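Local coordinates for organic hydroperoxide resistance protein (Elizabethkingia anophelis NUHP1, PDB 6D9N) that probably reduces organic hydroperoxides to alcohols with a reactive cysteine pair, as in other Ohr proteins of the OsmC/Ohr family, and so protects the cell from oxidants, at residues B[120-125]-B[141-146]; B[64-69]-B[106-111]; B[15-20]-B[25-30]; B[56-61]-B[102-107]. One frame throughout, in Å; residues are numbered along the deposited sequence. Where two conformers were deposited one is given.

In the fold
Contacts 1, 2 and 4 lie in the helix-and-sheet body; contact 3 is an N-terminal hairpin apart from it. Contacts 2 and 4 both seat helix 54-77 on strand 100-109, their centres about 12 Å apart, sharing L106 and H107. Contact 1 adds helix 115-128 and strand 141-146; its centre is about 8 Å from that of contact 2, and S146 OG hydrogen-bonds N109 OD1. The centres of contacts 1 and 3 are about 31 Å apart; the hairpin packs on the second subunit and pairs with one of its strands. C65 of contact 2 forms the disulfide with C129, and a thiocyanate, probably from the crystallisation liquor, lies about 4 Å from the L102 side chain.

Contact 1 (B[120-125]-B[141-146]); sequences DLIEKA and VKLTVS
Helix 115-128 packs here on strand 141-146, an outer strand of the mixed sheet, and one side chain, I122, carries the contact by lying against L143 and V145. The segment axes approach to 9.1 Å and run 146° apart, so helix and strand are roughly antiparallel. L143 and V145 are two residues apart on the strand and present the same face to the helix. I122 CD1 reaches both: it sits 3.8 Å from L143 CG and 3.7 Å from V145 CB. The other branch of the isoleucine, CG2, meets V145 CG2 at 3.7 Å. With I122 CG1 held between its backbone N and carbonyl carbon (chi1 61°), the ethyl arm and CG2 diverge, and both touch V145. The ethyl arm goes on to L143, where the two side chains pass in opposite directions. All of these touches are aliphatic. The same I122 also rests on A108 of strand 100-109, while L143 packs against L106 and H126, and V145 against A118, Q119 and I110. The next residue back, L121, packs on V73 of helix 54-77, so helix 115-128 lies in contact with both the sheet and that long helix.

Contact 2 (B[64-69]-B[106-111]); sequences ACFDSA and LHANIP
F66 leans from helix 54-77 toward strand 100-109, and its ring is met obliquely by L106 and A108, which share one face of the strand. CD1 of L106 lies against the CD1-CE1 side of the phenyl ring, 3.8 Å from F66 CD1 and 4.0 Å from F66 CE1. Across the ring from there, A108 CB stands nearest F66 CE2, at 4.3 Å, a looser touch. The phenylalanine projects CG anti to its backbone N (chi1 -163°), which carries the ring out from the helix toward the sheet. L106 points its CG away from its own carbonyl carbon (chi1 -68°), and the two side chains meet at a slant. One methyl of the leucine, CD1, does the touching. Further packing closes round the ring from V86 of strand 85-94, A125 and H126 of helix 115-128, L143 of strand 141-146 and S132 of helix 130-135, so that F66 gathers residues from three strands and two other helices. The preceding residue, C65, forms a disulfide with C129 that is consistent with the redox cysteine pair of Ohr proteins, and A64, C65, D67 and S68 pack on the second subunit. D67 OD1 and T84 OG1 are hydrogen-bonded to each other. All three touching residues, F66, L106 and A108, are buried and bring only carbon to the interface, so the contact depends on shape fit, dispersion and the exclusion of water and not on any polar bond.

Contact 3 (B[15-20]-B[25-30]); sequences IGATAT and GHVKSD
This is a beta hairpin: strand 11-20 turns back as strand 25-29, the first pair of the three-stranded antiparallel sheet near the N terminus, about 18 Å from the centre of the chain to the centre of the contact. T18 with K28 and T20 with H26 are hydrogen-bonded pairs, and A17 with S29 and A19 with V27 are the non-hydrogen-bonded pairs between and beside them. T18 N reaches K28 O at 2.9 Å, and T20 N reaches H26 O at the same distance. D30 N adds a bond of 2.8 Å to G16 O, extending the ladder past the A17-S29 pair. On the face of A17, A19 and V27, the CG2 methyl of V27, in one of its two conformers, lies over the opposite backbone at T18. The other face carries T18, T20, H26 and K28. There T20 and H26 run side by side, with the threonine hydroxyl near the plane of the imidazole at its edge. T20 holds OG1 between its own N and carbonyl carbon (chi1 51°), which sets it 3.6 Å from H26 CB. E37 and E35 hydrogen-bond the ring nitrogens H26 ND1 and NE2 respectively, fixing its orientation. I15 to A19 pair antiparallel with a strand of the second subunit, so the sheet continues across the dimer interface. A water donates to K28 O at 2.9 Å and makes a weak hydrogen bond with T18 OG1.

Contact 4 (B[56-61]-B[102-107]); sequences MLFAAG and LEVELH
L102 and V104 of strand 100-109 approach the same phenyl ring, F58 of helix 54-77, from different directions. L102 CD1 lies over one face, 4.0 Å from the ring centroid and 22° off the normal, a CH-pi contact. The methyl is displaced toward the rim and closest to F58 CD2, at 3.7 Å. V104 takes the edge instead: its CG2 is in the ring plane, 3.9 Å from F58 CE2, and the two side chains cross at about a right angle. F58 holds CG opposite its backbone N (chi1 -162°), which carries the ring across to the strand, where methyls at face and edge restrain its tilt. V104 directs CG2 anti to the carbonyl carbon, the branch that reaches the ring.

Around this first shell, V90 of strand 85-94 packs on F58, the ring of Y131 meets it with planes at about 35°, and Y131 of the second subunit comes to the same phenylalanine edge-to-face. Y62, one helical turn on from F58, touches V104, and V141 of strand 141-146 packs on V104. L102 packs on P130 of the second subunit, and its side chain lies about 4 Å from a bound thiocyanate, probably from the crystallisation liquor. A long helix packed by an aromatic side chain on a sheet, with residues of the second subunit packing against the same side chains, fits the intertwined dimer of the OsmC/Ohr fold.

Contact 1 (B[120-125]-B[141-146])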
# COMPACT_ATOMS: atom_id res chain seq x y z
N ASP B 120 2.94 -24.88 -1.76
CA ASP B 120 2.12 -24.89 -0.55
C ASP B 120 2.38 -23.65 0.30
O ASP B 120 1.45 -23.06 0.86
CB ASP B 120 2.41 -26.17 0.26
CG ASP B 120 1.94 -27.45 -0.42
OD1 ASP B 120 1.12 -27.40 -1.37
OD2 ASP B 120 2.39 -28.53 0.02
N LEU B 121 3.65 -23.26 0.43
CA LEU B 121 4.00 -22.12 1.26
C LEU B 121 3.40 -20.84 0.70
O LEU B 121 2.82 -20.04 1.47
CB LEU B 121 5.52 -22.00 1.39
CG LEU B 121 6.17 -23.13 2.20
CD1 LEU B 121 7.69 -23.08 1.96
CD2 LEU B 121 5.82 -23.00 3.69
N ILE B 122 3.49 -20.61 -0.62
CA ILE B 122 2.97 -19.35 -1.13
C ILE B 122 1.46 -19.33 -1.13
O ILE B 122 0.87 -18.26 -1.00
CB ILE B 122 3.55 -18.95 -2.52
CG1 ILE B 122 3.21 -19.97 -3.64
CG2 ILE B 122 5.02 -18.56 -2.41
CD1 ILE B 122 2.97 -19.31 -4.99
N GLU B 123 0.81 -20.48 -1.32
CA GLU B 123 -0.64 -20.52 -1.21
C GLU B 123 -1.09 -20.06 0.18
O GLU B 123 -2.02 -19.25 0.30
CB GLU B 123 -1.11 -21.96 -1.53
CG GLU B 123 -2.60 -22.20 -1.28
CD GLU B 123 -3.04 -23.62 -1.64
OE1 GLU B 123 -4.17 -23.76 -2.17
OE2 GLU B 123 -2.29 -24.60 -1.41
N LYS B 124 -0.43 -20.55 1.24
CA LYS B 124 -0.78 -20.10 2.59
C LYS B 124 -0.44 -18.63 2.78
O LYS B 124 -1.23 -17.89 3.37
CB LYS B 124 -0.10 -20.99 3.65
CG LYS B 124 -0.73 -22.36 3.77
CD LYS B 124 0.00 -23.26 4.75
CE LYS B 124 -0.63 -24.66 4.79
NZ LYS B 124 0.23 -25.71 5.41
N ALA B 125 0.75 -18.21 2.34
CA ALA B 125 1.14 -16.82 2.51
C ALA B 125 0.14 -15.87 1.86
O ALA B 125 -0.13 -14.79 2.39
CB ALA B 125 2.52 -16.61 1.91
N VAL B 141 -3.71 -10.05 -9.62
CA VAL B 141 -2.49 -10.37 -8.84
C VAL B 141 -1.96 -11.70 -9.34
O VAL B 141 -2.42 -12.79 -8.93
CB VAL B 141 -2.62 -10.36 -7.30
CG1 VAL B 141 -1.24 -10.55 -6.71
CG2 VAL B 141 -3.21 -9.06 -6.77
N LYS B 142 -0.98 -11.63 -10.22
CA LYS B 142 -0.35 -12.84 -10.74
C LYS B 142 0.75 -13.23 -9.78
O LYS B 142 1.67 -12.46 -9.58
CB LYS B 142 0.26 -12.55 -12.10
CG LYS B 142 1.11 -13.72 -12.63
CD LYS B 142 1.48 -13.57 -14.11
CE LYS B 142 2.55 -14.59 -14.48
NZ LYS B 142 3.76 -14.20 -13.71
N LEU B 143 0.70 -14.44 -9.23
CA LEU B 143 1.60 -14.89 -8.17
C LEU B 143 2.30 -16.16 -8.64
O LEU B 143 1.64 -17.15 -8.99
CB LEU B 143 0.79 -15.18 -6.92
CG LEU B 143 1.53 -15.88 -5.78
CD1 LEU B 143 2.77 -15.13 -5.29
CD2 LEU B 143 0.57 -16.12 -4.62
N THR B 144 3.63 -16.14 -8.65
CA THR B 144 4.44 -17.30 -9.01
C THR B 144 5.54 -17.49 -7.98
O THR B 144 5.86 -16.58 -7.20
CB THR B 144 5.08 -17.14 -10.42
OG1 THR B 144 5.83 -15.92 -10.49
CG2 THR B 144 4.01 -17.11 -11.53
N VAL B 145 6.10 -18.70 -7.98
CA VAL B 145 7.14 -19.05 -7.02
C VAL B 145 8.26 -19.80 -7.71
O VAL B 145 8.00 -20.60 -8.61
CB VAL B 145 6.58 -19.85 -5.81
CG1 VAL B 145 6.10 -21.27 -6.19
CG2 VAL B 145 7.59 -19.95 -4.65
N SER B 146 9.49 -19.55 -7.27
CA SER B 146 10.66 -20.34 -7.65
C SER B 146 11.35 -20.85 -6.40
O SER B 146 11.11 -20.38 -5.27
CB SER B 146 11.63 -19.51 -8.50
OG SER B 146 11.95 -18.28 -7.88

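Contact 2 (B[64-69]-B[106-111])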
# COMPACT_ATOMS: atom_id res chain seq x y z
N ALA B 64 6.88 -6.43 0.95
CA ALA B 64 7.19 -6.66 2.35
C ALA B 64 6.09 -7.44 3.07
O ALA B 64 6.39 -8.33 3.89
CB ALA B 64 7.42 -5.31 3.03
N CYS B 65 4.82 -7.14 2.81
CA CYS B 65 3.72 -7.87 3.42
C CYS B 65 3.80 -9.34 3.05
O CYS B 65 3.69 -10.24 3.90
CB CYS B 65 2.39 -7.28 2.90
SG CYS B 65 0.91 -8.08 3.61
N PHE B 66 4.01 -9.62 1.77
CA PHE B 66 4.01 -11.00 1.33
C PHE B 66 5.22 -11.74 1.90
O PHE B 66 5.10 -12.90 2.35
CB PHE B 66 3.90 -11.06 -0.19
CG PHE B 66 3.50 -12.43 -0.68
CD1 PHE B 66 2.16 -12.74 -0.86
CD2 PHE B 66 4.44 -13.42 -0.89
CE1 PHE B 66 1.77 -13.97 -1.30
CE2 PHE B 66 4.04 -14.68 -1.31
CZ PHE B 66 2.70 -14.96 -1.50
N ASP B 67 6.41 -11.12 1.88
CA ASP B 67 7.58 -11.78 2.45
C ASP B 67 7.41 -12.02 3.94
O ASP B 67 7.79 -13.09 4.44
CB ASP B 67 8.85 -10.96 2.20
CG ASP B 67 10.09 -11.81 2.43
OD1 ASP B 67 10.22 -12.84 1.73
OD2 ASP B 67 10.90 -11.49 3.32
N SER B 68 6.81 -11.07 4.67
CA SER B 68 6.57 -11.27 6.10
C SER B 68 5.61 -12.44 6.34
O SER B 68 5.87 -13.31 7.18
CB SER B 68 6.00 -9.98 6.69
OG SER B 68 5.75 -10.18 8.06
N ALA B 69 4.52 -12.50 5.57
CA ALA B 69 3.55 -13.58 5.71
C ALA B 69 4.19 -14.91 5.35
O ALA B 69 3.99 -15.91 6.05
CB ALA B 69 2.35 -13.30 4.79
N LEU B 106 3.44 -10.66 -8.55
CA LEU B 106 4.22 -11.00 -7.35
C LEU B 106 5.01 -12.26 -7.64
O LEU B 106 4.48 -13.21 -8.23
CB LEU B 106 3.34 -11.42 -6.20
CG LEU B 106 2.40 -10.51 -5.46
CD1 LEU B 106 1.77 -11.28 -4.30
CD2 LEU B 106 3.16 -9.32 -4.93
N HIS B 107 6.26 -12.28 -7.23
CA HIS B 107 7.06 -13.49 -7.39
C HIS B 107 7.84 -13.72 -6.11
O HIS B 107 8.47 -12.81 -5.58
CB HIS B 107 8.04 -13.33 -8.52
CG HIS B 107 8.85 -14.56 -8.72
ND1 HIS B 107 8.38 -15.67 -9.40
CD2 HIS B 107 10.06 -14.93 -8.22
CE1 HIS B 107 9.29 -16.63 -9.38
NE2 HIS B 107 10.32 -16.20 -8.67
N ALA B 108 7.77 -14.95 -5.60
CA ALA B 108 8.52 -15.33 -4.41
C ALA B 108 9.58 -16.34 -4.79
O ALA B 108 9.33 -17.23 -5.62
CB ALA B 108 7.62 -15.96 -3.33
N ASN B 109 10.74 -16.23 -4.15
CA ASN B 109 11.78 -17.24 -4.26
C ASN B 109 12.07 -17.83 -2.89
O ASN B 109 12.32 -17.09 -1.94
CB ASN B 109 13.07 -16.70 -4.87
CG ASN B 109 14.06 -17.81 -5.12
OD1 ASN B 109 13.88 -18.61 -6.04
ND2 ASN B 109 15.08 -17.91 -4.30
N ILE B 110 12.08 -19.16 -2.82
CA ILE B 110 12.30 -19.87 -1.55
C ILE B 110 13.42 -20.87 -1.78
O ILE B 110 13.17 -21.97 -2.32
CB ILE B 110 11.02 -20.58 -1.08
CG1 ILE B 110 9.82 -19.63 -1.06
CG2 ILE B 110 11.26 -21.20 0.31
CD1 ILE B 110 8.47 -20.33 -0.83
N PRO B 111 14.66 -20.56 -1.40
CA PRO B 111 15.75 -21.51 -1.63
C PRO B 111 15.60 -22.73 -0.74
O PRO B 111 15.13 -22.64 0.39
CB PRO B 111 17.00 -20.74 -1.20
CG PRO B 111 16.58 -19.29 -1.19
CD PRO B 111 15.13 -19.29 -0.80

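Contact 3 (B[15-20]-B[25-30])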
# COMPACT_ATOMS: atom_id res chain seq x y z
N ILE B 15 -1.52 2.32 12.55
CA ILE B 15 -0.47 3.29 12.24
C ILE B 15 -1.06 4.30 11.26
O ILE B 15 -1.78 3.92 10.32
CB ILE B 15 0.80 2.61 11.69
CG1 ILE B 15 1.92 3.62 11.41
CG2 ILE B 15 0.51 1.73 10.45
CD1 ILE B 15 2.49 4.32 12.61
N GLY B 16 -0.72 5.58 11.44
CA GLY B 16 -1.21 6.62 10.54
C GLY B 16 -0.12 7.27 9.71
O GLY B 16 1.08 7.23 10.03
N ALA B 17 -0.56 7.94 8.65
CA ALA B 17 0.30 8.79 7.85
C ALA B 17 -0.52 9.95 7.32
O ALA B 17 -1.74 9.85 7.20
CB ALA B 17 0.92 8.03 6.66
N THR B 18 0.17 11.04 6.97
CA THR B 18 -0.45 12.27 6.48
C THR B 18 0.23 12.67 5.19
O THR B 18 1.46 12.72 5.12
CB THR B 18 -0.27 13.40 7.50
OG1 THR B 18 -0.94 13.02 8.71
CG2 THR B 18 -0.93 14.69 6.99
N ALA B 19 -0.58 12.99 4.18
CA ALA B 19 -0.11 13.48 2.89
C ALA B 19 -0.57 14.93 2.71
O ALA B 19 -1.73 15.28 2.99
CB ALA B 19 -0.68 12.63 1.75
N THR B 20 0.34 15.76 2.19
CA THR B 20 0.13 17.18 1.97
C THR B 20 0.88 17.57 0.71
O THR B 20 1.51 16.76 0.05
CB THR B 20 0.75 17.99 3.14
OG1 THR B 20 2.12 17.55 3.35
CG2 THR B 20 -0.06 17.81 4.41
N GLY B 25 3.98 16.51 -3.71
CA GLY B 25 3.49 16.04 -2.44
C GLY B 25 4.56 15.66 -1.43
O GLY B 25 5.73 15.47 -1.72
N HIS B 26 4.07 15.49 -0.20
CA HIS B 26 4.89 15.10 0.92
C HIS B 26 4.09 14.11 1.75
O HIS B 26 2.88 14.29 1.92
CB HIS B 26 5.17 16.35 1.77
CG HIS B 26 6.12 16.12 2.89
ND1 HIS B 26 7.48 16.05 2.70
CD2 HIS B 26 5.91 15.92 4.22
CE1 HIS B 26 8.07 15.83 3.87
NE2 HIS B 26 7.14 15.77 4.81
N VAL B 27 4.74 13.06 2.26
CA VAL B 27 4.06 12.11 3.13
C VAL B 27 4.91 11.85 4.36
O VAL B 27 6.15 11.82 4.29
CB VAL B 27 3.61 10.83 2.36
CG1 VAL B 27 4.79 9.99 1.88
CG2 VAL B 27 2.59 10.02 3.15
N LYS B 28 4.24 11.72 5.50
CA LYS B 28 4.93 11.52 6.78
C LYS B 28 4.13 10.57 7.64
O LYS B 28 2.93 10.80 7.84
CB LYS B 28 5.05 12.86 7.53
CG LYS B 28 5.87 12.85 8.80
CD LYS B 28 5.87 14.20 9.52
CE LYS B 28 6.70 14.19 10.78
NZ LYS B 28 6.75 15.54 11.43
N SER B 29 4.74 9.48 8.14
CA SER B 29 4.04 8.66 9.13
C SER B 29 3.86 9.46 10.43
O SER B 29 4.60 10.41 10.71
CB SER B 29 4.79 7.35 9.38
OG SER B 29 6.03 7.59 9.98
N ASP B 30 2.90 9.01 11.26
CA ASP B 30 2.56 9.74 12.49
C ASP B 30 3.74 9.88 13.42
O ASP B 30 3.80 10.83 14.21
CB ASP B 30 1.49 8.97 13.27
CG ASP B 30 0.10 9.20 12.76
OD1 ASP B 30 -0.09 9.96 11.80
OD2 ASP B 30 -0.84 8.60 13.33
O HOH W 1 0.03 6.28 14.30
O HOH W 2 1.90 12.31 10.12

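Contact 4 (B[56-61]-B[102-107])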
# COMPACT_ATOMS: atom_id res chain seq x y z
N MET B 56 4.80 3.07 -6.17
CA MET B 56 6.04 2.53 -5.61
C MET B 56 5.85 2.13 -4.16
O MET B 56 6.39 1.10 -3.70
CB MET B 56 7.14 3.59 -5.77
CG MET B 56 8.52 3.06 -5.35
SD MET B 56 9.77 4.36 -5.33
CE MET B 56 9.78 4.88 -7.07
N LEU B 57 5.10 2.92 -3.40
CA LEU B 57 4.80 2.55 -2.02
C LEU B 57 3.97 1.28 -1.97
O LEU B 57 4.14 0.46 -1.05
CB LEU B 57 4.08 3.71 -1.31
CG LEU B 57 4.98 4.90 -0.97
CD1 LEU B 57 4.13 6.15 -0.67
CD2 LEU B 57 5.91 4.57 0.17
N PHE B 58 3.06 1.09 -2.93
CA PHE B 58 2.29 -0.14 -2.97
C PHE B 58 3.15 -1.35 -3.29
O PHE B 58 2.99 -2.42 -2.68
CB PHE B 58 1.14 -0.01 -3.99
CG PHE B 58 0.07 -1.06 -3.79
CD1 PHE B 58 -0.78 -1.01 -2.68
CD2 PHE B 58 -0.12 -2.08 -4.70
CE1 PHE B 58 -1.76 -1.99 -2.46
CE2 PHE B 58 -1.12 -3.04 -4.48
CZ PHE B 58 -1.93 -2.97 -3.39
N ALA B 59 4.08 -1.20 -4.24
CA ALA B 59 5.01 -2.29 -4.55
C ALA B 59 5.87 -2.62 -3.35
O ALA B 59 6.09 -3.81 -3.02
CB ALA B 59 5.89 -1.89 -5.73
N ALA B 60 6.40 -1.60 -2.67
CA ALA B 60 7.23 -1.81 -1.49
C ALA B 60 6.44 -2.48 -0.38
O ALA B 60 6.89 -3.47 0.24
CB ALA B 60 7.81 -0.47 -1.04
N GLY B 61 5.23 -1.96 -0.11
CA GLY B 61 4.42 -2.53 0.94
C GLY B 61 3.98 -3.95 0.64
O GLY B 61 3.95 -4.80 1.54
N LEU B 102 -4.99 -0.47 -10.45
CA LEU B 102 -3.70 -1.15 -10.35
C LEU B 102 -3.75 -2.57 -10.93
O LEU B 102 -4.81 -3.19 -11.05
CB LEU B 102 -3.24 -1.26 -8.89
CG LEU B 102 -3.09 0.08 -8.14
CD1 LEU B 102 -2.57 -0.18 -6.72
CD2 LEU B 102 -2.18 1.02 -8.92
N GLU B 103 -2.57 -3.08 -11.26
CA GLU B 103 -2.35 -4.50 -11.55
C GLU B 103 -1.04 -4.88 -10.88
O GLU B 103 -0.17 -4.03 -10.68
CB GLU B 103 -2.28 -4.77 -13.05
CG GLU B 103 -1.17 -4.00 -13.73
CD GLU B 103 -1.20 -4.10 -15.24
OE1 GLU B 103 -2.21 -4.63 -15.78
OE2 GLU B 103 -0.20 -3.63 -15.86
N VAL B 104 -0.92 -6.16 -10.47
CA VAL B 104 0.23 -6.56 -9.67
C VAL B 104 0.74 -7.92 -10.13
O VAL B 104 -0.05 -8.84 -10.37
CB VAL B 104 -0.12 -6.69 -8.16
CG1 VAL B 104 1.11 -7.05 -7.34
CG2 VAL B 104 -0.73 -5.38 -7.62
N GLU B 105 2.05 -8.04 -10.25
CA GLU B 105 2.74 -9.31 -10.44
C GLU B 105 3.62 -9.53 -9.22
O GLU B 105 4.46 -8.68 -8.92
CB GLU B 105 3.64 -9.26 -11.68
CG GLU B 105 4.32 -10.57 -12.11
CD GLU B 105 5.02 -10.41 -13.46
OE1 GLU B 105 6.23 -10.75 -13.58
OE2 GLU B 105 4.36 -9.96 -14.41
N LEU B 106 3.44 -10.66 -8.55
CA LEU B 106 4.22 -11.00 -7.35
C LEU B 106 5.01 -12.26 -7.64
O LEU B 106 4.48 -13.21 -8.23
CB LEU B 106 3.34 -11.42 -6.20
CG LEU B 106 2.40 -10.51 -5.46
CD1 LEU B 106 1.77 -11.28 -4.30
CD2 LEU B 106 3.16 -9.32 -4.93
N HIS B 107 6.26 -12.28 -7.23
CA HIS B 107 7.06 -13.49 -7.39
C HIS B 107 7.84 -13.72 -6.11
O HIS B 107 8.47 -12.81 -5.58
CB HIS B 107 8.04 -13.33 -8.52
CG HIS B 107 8.85 -14.56 -8.72
ND1 HIS B 107 8.38 -15.67 -9.40
CD2 HIS B 107 10.06 -14.93 -8.22
CE1 HIS B 107 9.29 -16.63 -9.38
NE2 HIS B 107 10.32 -16.20 -8.67